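Local atomic coordinates of Sn-glycerol-3-phosphate ABC transporter substrate-binding protein UspB (Mycobacterium tuberculosis, PDB entry 4MFI), a protein that probably serves as the substrate-binding subunit of an ABC transporter, with specificity for glycerophosphocholine. Residues V94-L99 against E317-N322; A137-N142 against A147-R152; D223-T228 against Q427-L432; A251-D256 against I402-A407; F287-L292 against A368-D373. All blocks are in the same frame, centred on the assembly; numbering follows the deposited sequence.

Contact 1: V94-L99 against E317-N322; sequences VPDVVL and EERKVN
The salt bridge between D96 and R319 ties the entry of a central sheet strand to the first turn of a flanking helix. D96 comes just before strand 97-101, and R319 lies near the start of helix 317-330. R319 grips the carboxylate side-on with two nitrogens. NE donates to D96 OD1 at 2.8 Å, with an N-H...O angle of 146°. R319 NH2 donates to D96 OD2 at 2.9 Å, and this bond is almost straight at 174°. The fit is skewed rather than flat, since the carboxylate and guanidinium planes are turned 46° apart. OD2 lies in the guanidinium plane, whereas OD1 is tilted out of it. OD1 receives its bond on the syn lone pair. The arginine chain bends at its third torsion, which swings the guanidinium edge onto the acid.

The strand belongs to the sheet of the class II periplasmic binding protein fold. There, strand 97-101 has the parallel strand 39-43 on one flank and the antiparallel strand 307-310 on the other. The chain leaves 307-310 and soon enters the helix that carries R319. The bridge is buried. K33 NZ makes a second salt bridge to D96 OD2, which also accepts from the backbone N of D40; the carbonyls of G35 and G37 accept from R319 NH1. This network would be expected to keep both groups charged. A water bridges the same two residues a second time. It donates to R319 O at 2.8 Å and, weakly, to D96 OD1.

Contact 2: A137-N142 against A147-R152; sequences ADYEFN and AVPYAR
Y139 lays its ring against the A147-P149 backbone, and this is the tight part of the contact. A147 CB sits over one ring face in a CH-pi contact, 3.8 Å from the centroid. On the opposite face lies CB of the preceding residue, D138. One side of the ring runs along the strand: Y139 CE2 is 3.4 Å from P149 N and 3.8 Å from P149 CD. With CG placed beside its own backbone N (chi1 -51°), the tyrosine reaches along the strand toward R152.

Both segments belong to a beta hairpin of strands 140-141 and 144-160. A type I turn from A137 to E140 leads into the first strand. The second strand turns a corner at A151, within a classic bulge in which Y150 and A151 both face A307. That corner brings R152 back toward the turn.

The side nearer solvent is polar: D138 is partly exposed, and the buried R152 grips it end-on. Both R152 NH1 and NH2 donate to the single oxygen D138 OD2, at 2.9 and 2.8 Å, with bent angles of 140° and 142°. The NH2 bond comes from above the carboxylate plane. T304 OG1 also bonds to OD2, and G305 O takes R152 NE. Y139 OH is 3.0 Å from R152 NH1, but the angle is too poor for a hydrogen bond.

Contact 3: D223-T228 against Q427-L432; sequences DKWTLT and QIMRKL
W225 receives three side chains from the C-terminal tail: M429, L432 and I428. M429 lies over a face of the indole. Its CE is 3.6 Å from W225 CG and makes a CH-pi contact with the five-membered ring. The sulfur stays over the same face, with M429 SD 4.0 Å from W225 CD2, which makes this a Met-aromatic contact as well. L432 CD1 comes in obliquely near the rim, 3.8 Å from W225 NE1. I428 meets the far end of the six-membered ring, where its CG2 approaches W225 CH2 to 3.8 Å. Each contact is apolar, and no hydrogen bond crosses between the segments.

The methionine reaches the ring because its chain folds twice, at chi2 (-50°) and chi3 (-85°). Its side chain does not start out toward the indole, yet its end comes to lie there. W225 itself is held out by a type II' turn of a short hairpin, from D223 to T226. K224 takes the positive-phi position and W225 follows it, so the indole projects from the hairpin end. The turn is closed in both directions by backbone bonds between D223 and T226. On the other segment, the tail leaves helix 409-427 and ends in a 3-10 turn at 430-432; I428, M429 and L432 all meet the indole. L432 N bonds back to M429 O at 3.3 Å. Further out, Y383 meets the indole edge-to-face. L110 of helix 104-110 lies against both I428 and L432.

Contact 4: A251-D256 against I402-A407; sequences AAVAND and IGLRGA
V253 lies on the flat peptide group that links G403 to L404; no aromatic ring takes part. Its CG2 methyl stands almost straight above that plane, 3.8 Å from G403 C. The same methyl is 3.8 Å from G403 CA. Because G403 has no side chain, the valine can settle directly on the helix backbone. At one end of this peptide, L404 adds its own methyl, with CD2 3.8 Å from V253 CB. CD2 also lies 4.1 Å from V253 CG1; the two side chains cross at about a right angle.

The valine torsion divides the work between its methyls. CG1 is opposite the backbone N (chi1 178°), which leaves CG2 beside that N and pressed on the helix.

Strand 251-254 pairs in parallel with strand 198-201, and V253 turns one side of this small sheet toward helix 391-405. The helix end and the residue after it also have polar partners: H246 NE2 bonds to I402 O, and R242 NH2 to G406 O. G406, with positive phi, takes the chain out of helical geometry toward helix 409-427.

No hydrogen bond or charge pair crosses between the two segments. Strand and helix are therefore joined here by shape and dispersion alone, through one valine, a bare stretch of helix backbone and a methyl of the exposed L404.

Contact 5: F287-L292 against A368-D373; sequences FGAAPL and ARVALD
The end of strand 287-290 passes the helix segment 368-373 at close range, with A290 CA and V370 CA 6.4 Å apart. V370 is the one helix side chain that reaches across. Its CG1 methyl stands over the face of the peptide joining A290 to P291. CG1 is 3.9 Å from A290 C and equally far from P291 N. The proline ring also touches this methyl, with P291 CD 3.9 Å from V370 CG1, and the two side chains cross at about a right angle. A289 adds its carbonyl oxygen, which lies 3.7 Å from V370 CG1 and 3.7 Å from V370 CG2, so both methyls border the same oxygen. A289 CB points at the helix but stays farther off, 4.4 Å from V370 CG1.

The valine holds CG1 opposite its backbone N (chi1 170°), and this sends that methyl to the strand peptide while CG2 turns beside A289 O.

Strand 287-290 pairs antiparallel with the long strand 144-160, and helix 366-374 packs across both. L156 of the long strand touches A289 as well as V370. Polar bonds secure the two ends of the contact: F287 O accepts from R367 NH2, and L292 N donates to Q374 OE1. F287 also forms a cation-pi pair with R367.

Between the two segments themselves there is only van der Waals contact. V370 packs on strand backbone and the proline ring, and the hydrogen bonds noted here come from R367 and Q374, which flank 368-373 in the helix.

From the N terminus, V94-L99 opens the first loop, which contact 1 closes at helix 317-330. Contact 2 is a local hairpin closure within that loop. Contacts 1 and 2 reach the same sheet, and the side chains of L99 and Y150 pack together. D223-T228 then opens contact 3, which closes only at the C-terminal tail. Contact 4 falls within that span, and contact 5 falls within contact 4. All three cross contact 1. Contact 5 reaches the sheet of contacts 1 and 2 through strand 144-160. F141 of contact 2 packs on W225 and L432, linking contact 3 to the hairpin. Contact 4 has its own two-stranded sheet; neither it nor contact 5 touches another contact.

Contact 1: V94-L99 against E317-N322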
# COMPACT_ATOMS: atom_id res chain seq x y z
N VAL A 94 -13.29 6.04 22.65
CA VAL A 94 -12.40 5.61 21.59
C VAL A 94 -12.85 4.26 21.07
O VAL A 94 -13.56 3.53 21.76
CB VAL A 94 -10.93 5.52 22.08
CG1 VAL A 94 -10.38 6.91 22.39
CG2 VAL A 94 -10.82 4.60 23.28
N PRO A 95 -12.45 3.92 19.83
CA PRO A 95 -12.73 2.57 19.33
C PRO A 95 -11.90 1.54 20.08
O PRO A 95 -10.89 1.89 20.69
CB PRO A 95 -12.27 2.64 17.87
CG PRO A 95 -11.24 3.75 17.85
CD PRO A 95 -11.78 4.76 18.83
N ASP A 96 -12.32 0.28 20.04
CA ASP A 96 -11.48 -0.82 20.51
C ASP A 96 -10.52 -1.26 19.42
O ASP A 96 -9.39 -1.69 19.70
CB ASP A 96 -12.33 -2.00 20.95
CG ASP A 96 -13.16 -1.68 22.16
OD1 ASP A 96 -12.65 -1.86 23.29
OD2 ASP A 96 -14.31 -1.23 21.99
N VAL A 97 -10.98 -1.17 18.17
CA VAL A 97 -10.22 -1.59 17.00
C VAL A 97 -10.40 -0.50 15.96
O VAL A 97 -11.53 -0.12 15.65
CB VAL A 97 -10.72 -2.94 16.44
CG1 VAL A 97 -9.99 -3.31 15.16
CG2 VAL A 97 -10.57 -4.04 17.49
N VAL A 98 -9.30 0.02 15.44
CA VAL A 98 -9.37 1.13 14.48
C VAL A 98 -8.51 0.87 13.25
O VAL A 98 -7.38 0.39 13.34
CB VAL A 98 -9.02 2.50 15.15
CG1 VAL A 98 -7.59 2.50 15.69
CG2 VAL A 98 -9.25 3.65 14.18
N LEU A 99 -9.07 1.19 12.08
CA LEU A 99 -8.39 1.00 10.81
C LEU A 99 -7.51 2.22 10.48
O LEU A 99 -8.02 3.32 10.24
CB LEU A 99 -9.43 0.79 9.71
CG LEU A 99 -8.92 0.47 8.30
CD1 LEU A 99 -8.16 -0.86 8.32
CD2 LEU A 99 -10.08 0.40 7.32
N GLU A 317 -7.04 -3.43 30.19
CA GLU A 317 -6.33 -4.61 29.72
C GLU A 317 -7.28 -5.66 29.16
O GLU A 317 -7.00 -6.27 28.13
CB GLU A 317 -5.44 -5.21 30.81
CG GLU A 317 -4.00 -4.69 30.79
CD GLU A 317 -3.29 -4.97 29.47
OE1 GLU A 317 -3.63 -5.96 28.79
OE2 GLU A 317 -2.37 -4.19 29.11
N GLU A 318 -8.41 -5.87 29.83
CA GLU A 318 -9.41 -6.83 29.36
C GLU A 318 -9.90 -6.47 27.96
O GLU A 318 -9.99 -7.34 27.08
CB GLU A 318 -10.60 -6.94 30.32
CG GLU A 318 -11.78 -7.73 29.74
CD GLU A 318 -12.83 -8.10 30.78
OE1 GLU A 318 -12.47 -8.26 31.97
OE2 GLU A 318 -14.01 -8.25 30.40
N ARG A 319 -10.20 -5.19 27.74
CA ARG A 319 -10.67 -4.77 26.43
C ARG A 319 -9.59 -4.90 25.36
O ARG A 319 -9.90 -5.20 24.21
CB ARG A 319 -11.24 -3.35 26.46
CG ARG A 319 -12.51 -3.24 27.32
CD ARG A 319 -13.27 -1.94 27.07
NE ARG A 319 -13.93 -1.94 25.77
CZ ARG A 319 -15.15 -2.43 25.54
NH1 ARG A 319 -15.85 -2.96 26.54
NH2 ARG A 319 -15.67 -2.38 24.32
N LYS A 320 -8.33 -4.70 25.73
CA LYS A 320 -7.24 -4.88 24.76
C LYS A 320 -7.13 -6.34 24.31
O LYS A 320 -6.95 -6.61 23.12
CB LYS A 320 -5.89 -4.42 25.34
CG LYS A 320 -5.79 -2.92 25.49
CD LYS A 320 -4.41 -2.51 25.98
CE LYS A 320 -4.37 -1.02 26.21
NZ LYS A 320 -3.08 -0.57 26.79
N VAL A 321 -7.23 -7.26 25.26
CA VAL A 321 -7.20 -8.68 24.93
C VAL A 321 -8.34 -9.02 23.97
O VAL A 321 -8.12 -9.69 22.96
CB VAL A 321 -7.28 -9.54 26.20
CG1 VAL A 321 -7.49 -11.00 25.86
CG2 VAL A 321 -6.01 -9.36 27.01
N ASN A 322 -9.55 -8.55 24.26
CA ASN A 322 -10.69 -8.86 23.39
C ASN A 322 -10.53 -8.25 22.00
O ASN A 322 -10.88 -8.86 20.99
CB ASN A 322 -12.00 -8.40 24.03
CG ASN A 322 -12.35 -9.21 25.26
OD1 ASN A 322 -11.92 -10.35 25.41
ND2 ASN A 322 -13.14 -8.62 26.15
O HOH W 1 -12.52 -4.67 23.43

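Contact 2: A137-N142 against A147-R152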
# COMPACT_ATOMS: atom_id res chain seq x y z
N ALA A 137 5.76 -6.47 9.07
CA ALA A 137 6.90 -5.57 9.31
C ALA A 137 6.55 -4.11 9.04
O ALA A 137 7.21 -3.21 9.56
CB ALA A 137 8.09 -5.99 8.46
N ASP A 138 5.53 -3.88 8.21
CA ASP A 138 5.05 -2.52 7.92
C ASP A 138 4.70 -1.74 9.18
O ASP A 138 4.73 -0.51 9.18
CB ASP A 138 3.80 -2.57 7.04
CG ASP A 138 4.09 -2.93 5.60
OD1 ASP A 138 5.18 -2.59 5.07
OD2 ASP A 138 3.21 -3.55 4.98
N TYR A 139 4.33 -2.46 10.25
CA TYR A 139 3.87 -1.80 11.49
C TYR A 139 4.87 -1.89 12.62
O TYR A 139 4.53 -1.65 13.78
CB TYR A 139 2.51 -2.36 11.93
CG TYR A 139 1.51 -2.36 10.81
CD1 TYR A 139 0.95 -1.18 10.35
CD2 TYR A 139 1.15 -3.55 10.18
CE1 TYR A 139 0.04 -1.18 9.30
CE2 TYR A 139 0.24 -3.56 9.14
CZ TYR A 139 -0.31 -2.37 8.70
OH TYR A 139 -1.21 -2.40 7.66
N GLU A 140 6.10 -2.24 12.28
CA GLU A 140 7.15 -2.38 13.28
C GLU A 140 7.94 -1.09 13.41
O GLU A 140 8.30 -0.46 12.41
CB GLU A 140 8.08 -3.55 12.92
CG GLU A 140 9.16 -3.83 13.95
CD GLU A 140 10.53 -3.29 13.54
OE1 GLU A 140 11.33 -2.95 14.44
OE2 GLU A 140 10.80 -3.21 12.33
N PHE A 141 8.18 -0.68 14.64
CA PHE A 141 9.09 0.41 14.90
C PHE A 141 9.82 0.16 16.20
O PHE A 141 9.19 -0.09 17.24
CB PHE A 141 8.36 1.74 14.95
CG PHE A 141 9.29 2.90 15.14
CD1 PHE A 141 10.17 3.26 14.13
CD2 PHE A 141 9.30 3.61 16.32
CE1 PHE A 141 11.04 4.32 14.31
CE2 PHE A 141 10.16 4.67 16.51
CZ PHE A 141 11.04 5.03 15.50
N ASN A 142 11.15 0.23 16.13
CA ASN A 142 11.99 -0.02 17.30
C ASN A 142 11.70 -1.38 17.94
O ASN A 142 11.77 -1.52 19.16
CB ASN A 142 11.81 1.08 18.35
CG ASN A 142 12.56 2.36 18.00
OD1 ASN A 142 13.13 2.50 16.91
ND2 ASN A 142 12.55 3.31 18.93
N ALA A 147 0.20 -2.47 14.72
CA ALA A 147 -1.02 -2.85 14.02
C ALA A 147 -0.83 -4.20 13.35
O ALA A 147 0.28 -4.74 13.34
CB ALA A 147 -1.41 -1.79 12.98
N VAL A 148 -1.92 -4.74 12.81
CA VAL A 148 -1.92 -6.01 12.08
C VAL A 148 -2.47 -5.71 10.68
O VAL A 148 -3.47 -5.01 10.55
CB VAL A 148 -2.81 -7.04 12.82
CG1 VAL A 148 -2.98 -8.33 12.01
CG2 VAL A 148 -2.25 -7.35 14.20
N PRO A 149 -1.82 -6.23 9.62
CA PRO A 149 -2.30 -5.93 8.26
C PRO A 149 -3.72 -6.44 8.02
O PRO A 149 -4.07 -7.52 8.50
CB PRO A 149 -1.31 -6.69 7.37
CG PRO A 149 -0.79 -7.80 8.24
CD PRO A 149 -0.69 -7.17 9.61
N TYR A 150 -4.52 -5.67 7.29
CA TYR A 150 -5.94 -5.98 7.10
C TYR A 150 -6.37 -5.81 5.65
O TYR A 150 -6.80 -6.77 5.01
CB TYR A 150 -6.76 -5.08 8.02
CG TYR A 150 -8.27 -5.21 7.92
CD1 TYR A 150 -8.93 -6.34 8.40
CD2 TYR A 150 -9.04 -4.17 7.40
CE1 TYR A 150 -10.32 -6.43 8.35
CE2 TYR A 150 -10.42 -4.26 7.34
CZ TYR A 150 -11.06 -5.39 7.81
OH TYR A 150 -12.43 -5.47 7.76
N ALA A 151 -6.26 -4.59 5.13
CA ALA A 151 -6.66 -4.29 3.75
C ALA A 151 -5.43 -3.80 3.00
O ALA A 151 -5.13 -2.60 2.97
CB ALA A 151 -7.75 -3.22 3.74
N ARG A 152 -4.68 -4.74 2.43
CA ARG A 152 -3.36 -4.46 1.89
C ARG A 152 -3.29 -4.62 0.38
O ARG A 152 -3.98 -5.46 -0.20
CB ARG A 152 -2.30 -5.34 2.57
CG ARG A 152 -2.37 -5.33 4.12
CD ARG A 152 -2.31 -3.91 4.74
NE ARG A 152 -1.25 -3.16 4.09
CZ ARG A 152 0.03 -3.18 4.45
NH1 ARG A 152 0.42 -3.82 5.56
NH2 ARG A 152 0.91 -2.53 3.72

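Contact 3: D223-T228 against Q427-L432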
# COMPACT_ATOMS: atom_id res chain seq x y z
N ASP A 223 16.93 6.60 4.02
CA ASP A 223 17.49 5.40 4.60
C ASP A 223 17.27 5.58 6.10
O ASP A 223 17.97 6.36 6.76
CB ASP A 223 18.98 5.31 4.29
CG ASP A 223 19.62 4.03 4.77
OD1 ASP A 223 18.91 3.18 5.35
OD2 ASP A 223 20.84 3.87 4.55
N LYS A 224 16.26 4.90 6.63
CA LYS A 224 15.74 5.20 7.97
C LYS A 224 15.41 6.70 8.06
O LYS A 224 14.68 7.20 7.22
CB LYS A 224 16.71 4.72 9.05
CG LYS A 224 17.16 3.28 8.86
CD LYS A 224 15.99 2.33 8.85
CE LYS A 224 16.45 0.90 8.58
NZ LYS A 224 17.56 0.50 9.49
N TRP A 225 15.95 7.40 9.05
CA TRP A 225 15.64 8.83 9.23
C TRP A 225 16.50 9.78 8.40
O TRP A 225 16.31 11.00 8.45
CB TRP A 225 15.74 9.23 10.70
CG TRP A 225 14.78 8.52 11.57
CD1 TRP A 225 15.08 7.66 12.59
CD2 TRP A 225 13.35 8.59 11.52
NE1 TRP A 225 13.93 7.19 13.17
CE2 TRP A 225 12.85 7.74 12.53
CE3 TRP A 225 12.44 9.26 10.70
CZ2 TRP A 225 11.48 7.57 12.75
CZ3 TRP A 225 11.09 9.10 10.92
CH2 TRP A 225 10.62 8.26 11.94
N THR A 226 17.44 9.23 7.65
CA THR A 226 18.37 10.03 6.87
C THR A 226 17.85 10.20 5.45
O THR A 226 17.72 9.24 4.70
CB THR A 226 19.77 9.38 6.90
OG1 THR A 226 20.23 9.34 8.26
CG2 THR A 226 20.77 10.15 6.04
N LEU A 227 17.53 11.44 5.09
CA LEU A 227 16.97 11.72 3.77
C LEU A 227 18.02 11.52 2.68
O LEU A 227 19.20 11.86 2.86
CB LEU A 227 16.38 13.12 3.73
CG LEU A 227 15.27 13.39 4.76
CD1 LEU A 227 14.81 14.83 4.70
CD2 LEU A 227 14.09 12.45 4.55
N THR A 228 17.61 10.92 1.57
CA THR A 228 18.54 10.53 0.51
C THR A 228 18.03 10.92 -0.87
O THR A 228 18.44 10.34 -1.88
CB THR A 228 18.87 9.01 0.56
OG1 THR A 228 17.67 8.24 0.51
CG2 THR A 228 19.63 8.66 1.83
N GLN A 427 8.72 17.93 13.84
CA GLN A 427 7.54 17.13 14.21
C GLN A 427 7.84 15.77 14.81
O GLN A 427 7.06 15.27 15.62
CB GLN A 427 6.62 16.91 13.00
CG GLN A 427 6.11 18.18 12.35
CD GLN A 427 5.35 19.07 13.30
OE1 GLN A 427 5.85 20.12 13.70
NE2 GLN A 427 4.14 18.67 13.66
N ILE A 428 8.95 15.17 14.40
CA ILE A 428 9.19 13.76 14.71
C ILE A 428 10.38 13.54 15.62
O ILE A 428 10.26 12.86 16.64
CB ILE A 428 9.41 12.93 13.42
CG1 ILE A 428 8.22 13.09 12.47
CG2 ILE A 428 9.69 11.46 13.76
CD1 ILE A 428 6.88 12.70 13.08
N MET A 429 11.53 14.10 15.26
CA MET A 429 12.77 13.72 15.93
C MET A 429 12.79 14.00 17.43
O MET A 429 13.31 13.20 18.20
CB MET A 429 13.99 14.28 15.19
CG MET A 429 13.99 13.92 13.69
SD MET A 429 13.74 12.14 13.32
CE MET A 429 15.40 11.56 13.48
N ARG A 430 12.21 15.11 17.87
CA ARG A 430 12.20 15.39 19.31
C ARG A 430 11.36 14.38 20.09
O ARG A 430 11.66 14.04 21.23
CB ARG A 430 11.73 16.82 19.59
CG ARG A 430 11.54 17.10 21.07
CD ARG A 430 11.16 18.55 21.32
NE ARG A 430 12.35 19.40 21.40
CZ ARG A 430 12.30 20.71 21.66
NH1 ARG A 430 11.14 21.32 21.83
NH2 ARG A 430 13.43 21.40 21.74
N LYS A 431 10.31 13.86 19.46
CA LYS A 431 9.40 12.95 20.13
C LYS A 431 9.98 11.55 20.34
O LYS A 431 9.41 10.74 21.07
CB LYS A 431 8.07 12.88 19.38
CG LYS A 431 7.36 14.23 19.30
CD LYS A 431 6.01 14.12 18.62
CE LYS A 431 5.35 15.49 18.48
NZ LYS A 431 4.30 15.52 17.43
N LEU A 432 11.12 11.27 19.70
CA LEU A 432 11.72 9.94 19.76
C LEU A 432 12.61 9.66 20.99
O LEU A 432 13.10 8.55 21.14
CB LEU A 432 12.50 9.64 18.48
CG LEU A 432 11.68 9.47 17.20
CD1 LEU A 432 12.60 9.44 15.99
CD2 LEU A 432 10.87 8.18 17.26

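Contact 4: A251-D256 against I402-A407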
# COMPACT_ATOMS: atom_id res chain seq x y z
N ALA A 251 6.31 8.12 -22.21
CA ALA A 251 5.47 8.09 -21.01
C ALA A 251 4.77 9.43 -20.79
O ALA A 251 5.21 10.48 -21.29
CB ALA A 251 6.30 7.70 -19.77
N ALA A 252 3.69 9.38 -20.02
CA ALA A 252 2.90 10.55 -19.67
C ALA A 252 2.42 10.45 -18.24
O ALA A 252 2.32 9.36 -17.68
CB ALA A 252 1.71 10.65 -20.61
N VAL A 253 2.10 11.59 -17.64
CA VAL A 253 1.43 11.60 -16.34
C VAL A 253 -0.06 11.42 -16.59
O VAL A 253 -0.67 12.16 -17.37
CB VAL A 253 1.67 12.92 -15.60
CG1 VAL A 253 0.93 12.93 -14.28
CG2 VAL A 253 3.16 13.11 -15.36
N ALA A 254 -0.64 10.42 -15.93
CA ALA A 254 -2.04 10.07 -16.15
C ALA A 254 -2.87 10.55 -14.98
O ALA A 254 -2.45 10.41 -13.83
CB ALA A 254 -2.18 8.56 -16.29
N ASN A 255 -4.05 11.11 -15.24
CA ASN A 255 -4.92 11.51 -14.14
C ASN A 255 -5.58 10.30 -13.49
O ASN A 255 -5.32 10.00 -12.32
CB ASN A 255 -5.97 12.51 -14.61
CG ASN A 255 -6.96 12.87 -13.50
OD1 ASN A 255 -6.65 12.77 -12.32
ND2 ASN A 255 -8.15 13.30 -13.90
N ASP A 256 -6.44 9.62 -14.23
CA ASP A 256 -7.09 8.41 -13.72
C ASP A 256 -6.39 7.23 -14.37
O ASP A 256 -6.82 6.72 -15.41
CB ASP A 256 -8.59 8.40 -14.04
CG ASP A 256 -9.34 7.24 -13.38
OD1 ASP A 256 -8.72 6.20 -13.07
OD2 ASP A 256 -10.56 7.37 -13.17
N ILE A 402 8.00 17.56 -11.92
CA ILE A 402 8.97 17.02 -12.87
C ILE A 402 8.24 16.45 -14.08
O ILE A 402 8.61 16.71 -15.23
CB ILE A 402 9.86 15.94 -12.19
CG1 ILE A 402 10.76 16.59 -11.13
CG2 ILE A 402 10.70 15.20 -13.21
CD1 ILE A 402 11.33 15.59 -10.13
N GLY A 403 7.17 15.70 -13.82
CA GLY A 403 6.40 15.06 -14.89
C GLY A 403 5.60 16.01 -15.78
O GLY A 403 5.68 15.91 -17.00
N LEU A 404 4.83 16.90 -15.17
CA LEU A 404 3.96 17.79 -15.95
C LEU A 404 4.67 19.01 -16.53
O LEU A 404 4.31 19.48 -17.60
CB LEU A 404 2.77 18.28 -15.12
CG LEU A 404 1.74 17.23 -14.72
CD1 LEU A 404 0.68 17.87 -13.85
CD2 LEU A 404 1.10 16.62 -15.96
N ARG A 405 5.65 19.52 -15.80
CA ARG A 405 6.26 20.80 -16.17
C ARG A 405 7.74 20.67 -16.54
O ARG A 405 8.39 21.67 -16.86
CB ARG A 405 6.08 21.81 -15.05
CG ARG A 405 4.63 22.17 -14.80
CD ARG A 405 4.50 23.36 -13.86
NE ARG A 405 4.22 22.96 -12.48
CZ ARG A 405 5.15 22.81 -11.54
NH1 ARG A 405 6.43 23.02 -11.82
NH2 ARG A 405 4.80 22.46 -10.31
N GLY A 406 8.25 19.45 -16.51
CA GLY A 406 9.64 19.21 -16.85
C GLY A 406 10.62 19.86 -15.89
O GLY A 406 11.74 20.18 -16.28
N ALA A 407 10.21 20.05 -14.64
CA ALA A 407 11.11 20.61 -13.64
C ALA A 407 12.39 19.78 -13.53
O ALA A 407 12.38 18.56 -13.77
CB ALA A 407 10.42 20.70 -12.29

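Contact 5: F287-L292 against A368-D373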
# COMPACT_ATOMS: atom_id res chain seq x y z
N PHE A 287 -5.10 -8.20 -21.63
CA PHE A 287 -4.04 -7.55 -20.87
C PHE A 287 -3.35 -8.52 -19.92
O PHE A 287 -3.91 -9.55 -19.52
CB PHE A 287 -4.56 -6.31 -20.12
CG PHE A 287 -5.41 -6.61 -18.92
CD1 PHE A 287 -6.77 -6.86 -19.05
CD2 PHE A 287 -4.85 -6.63 -17.64
CE1 PHE A 287 -7.55 -7.13 -17.95
CE2 PHE A 287 -5.63 -6.91 -16.53
CZ PHE A 287 -6.99 -7.16 -16.68
N GLY A 288 -2.12 -8.19 -19.58
CA GLY A 288 -1.36 -8.94 -18.61
C GLY A 288 -1.11 -8.15 -17.34
O GLY A 288 -1.20 -6.91 -17.30
N ALA A 289 -0.81 -8.89 -16.28
CA ALA A 289 -0.32 -8.32 -15.04
C ALA A 289 1.04 -8.94 -14.78
O ALA A 289 1.22 -10.13 -14.99
CB ALA A 289 -1.27 -8.62 -13.91
N ALA A 290 1.98 -8.12 -14.33
CA ALA A 290 3.33 -8.55 -14.04
C ALA A 290 3.79 -7.92 -12.74
O ALA A 290 3.35 -6.82 -12.38
CB ALA A 290 4.26 -8.13 -15.18
N PRO A 291 4.68 -8.62 -12.01
CA PRO A 291 5.30 -7.96 -10.86
C PRO A 291 6.17 -6.82 -11.36
O PRO A 291 6.60 -6.81 -12.52
CB PRO A 291 6.17 -9.07 -10.25
CG PRO A 291 6.49 -9.96 -11.39
CD PRO A 291 5.27 -9.94 -12.29
N LEU A 292 6.43 -5.86 -10.49
CA LEU A 292 7.36 -4.80 -10.84
C LEU A 292 8.74 -5.41 -11.03
O LEU A 292 9.08 -6.41 -10.40
CB LEU A 292 7.40 -3.73 -9.75
CG LEU A 292 6.33 -2.63 -9.81
CD1 LEU A 292 4.90 -3.16 -9.77
CD2 LEU A 292 6.58 -1.63 -8.69
N ALA A 368 -4.77 -12.50 -10.29
CA ALA A 368 -4.82 -12.47 -8.84
C ALA A 368 -3.64 -13.27 -8.29
O ALA A 368 -3.06 -12.91 -7.26
CB ALA A 368 -6.14 -13.02 -8.32
N ARG A 369 -3.26 -14.34 -8.98
CA ARG A 369 -2.08 -15.11 -8.57
C ARG A 369 -0.77 -14.34 -8.77
O ARG A 369 0.15 -14.44 -7.95
CB ARG A 369 -2.01 -16.48 -9.25
CG ARG A 369 -1.05 -17.44 -8.53
CD ARG A 369 -0.71 -18.68 -9.35
NE ARG A 369 -1.86 -19.54 -9.62
CZ ARG A 369 -2.39 -20.40 -8.76
NH1 ARG A 369 -1.89 -20.52 -7.53
NH2 ARG A 369 -3.44 -21.14 -9.12
N VAL A 370 -0.66 -13.57 -9.85
CA VAL A 370 0.52 -12.70 -10.03
C VAL A 370 0.67 -11.76 -8.83
O VAL A 370 1.77 -11.62 -8.27
CB VAL A 370 0.45 -11.89 -11.33
CG1 VAL A 370 1.55 -10.82 -11.37
CG2 VAL A 370 0.54 -12.81 -12.54
N ALA A 371 -0.43 -11.13 -8.43
CA ALA A 371 -0.40 -10.22 -7.29
C ALA A 371 0.01 -10.94 -6.00
O ALA A 371 0.78 -10.42 -5.20
CB ALA A 371 -1.76 -9.54 -7.12
N LEU A 372 -0.52 -12.15 -5.81
CA LEU A 372 -0.17 -12.99 -4.68
C LEU A 372 1.31 -13.33 -4.65
O LEU A 372 1.98 -13.21 -3.61
CB LEU A 372 -0.92 -14.32 -4.79
CG LEU A 372 -2.27 -14.45 -4.11
CD1 LEU A 372 -2.33 -15.79 -3.39
CD2 LEU A 372 -2.41 -13.34 -3.12
N ASP A 373 1.82 -13.76 -5.80
CA ASP A 373 3.18 -14.26 -5.88
C ASP A 373 4.23 -13.18 -5.68
O ASP A 373 5.38 -13.48 -5.36
CB ASP A 373 3.40 -14.99 -7.21
CG ASP A 373 2.64 -16.31 -7.28
OD1 ASP A 373 2.20 -16.82 -6.22
OD2 ASP A 373 2.48 -16.85 -8.39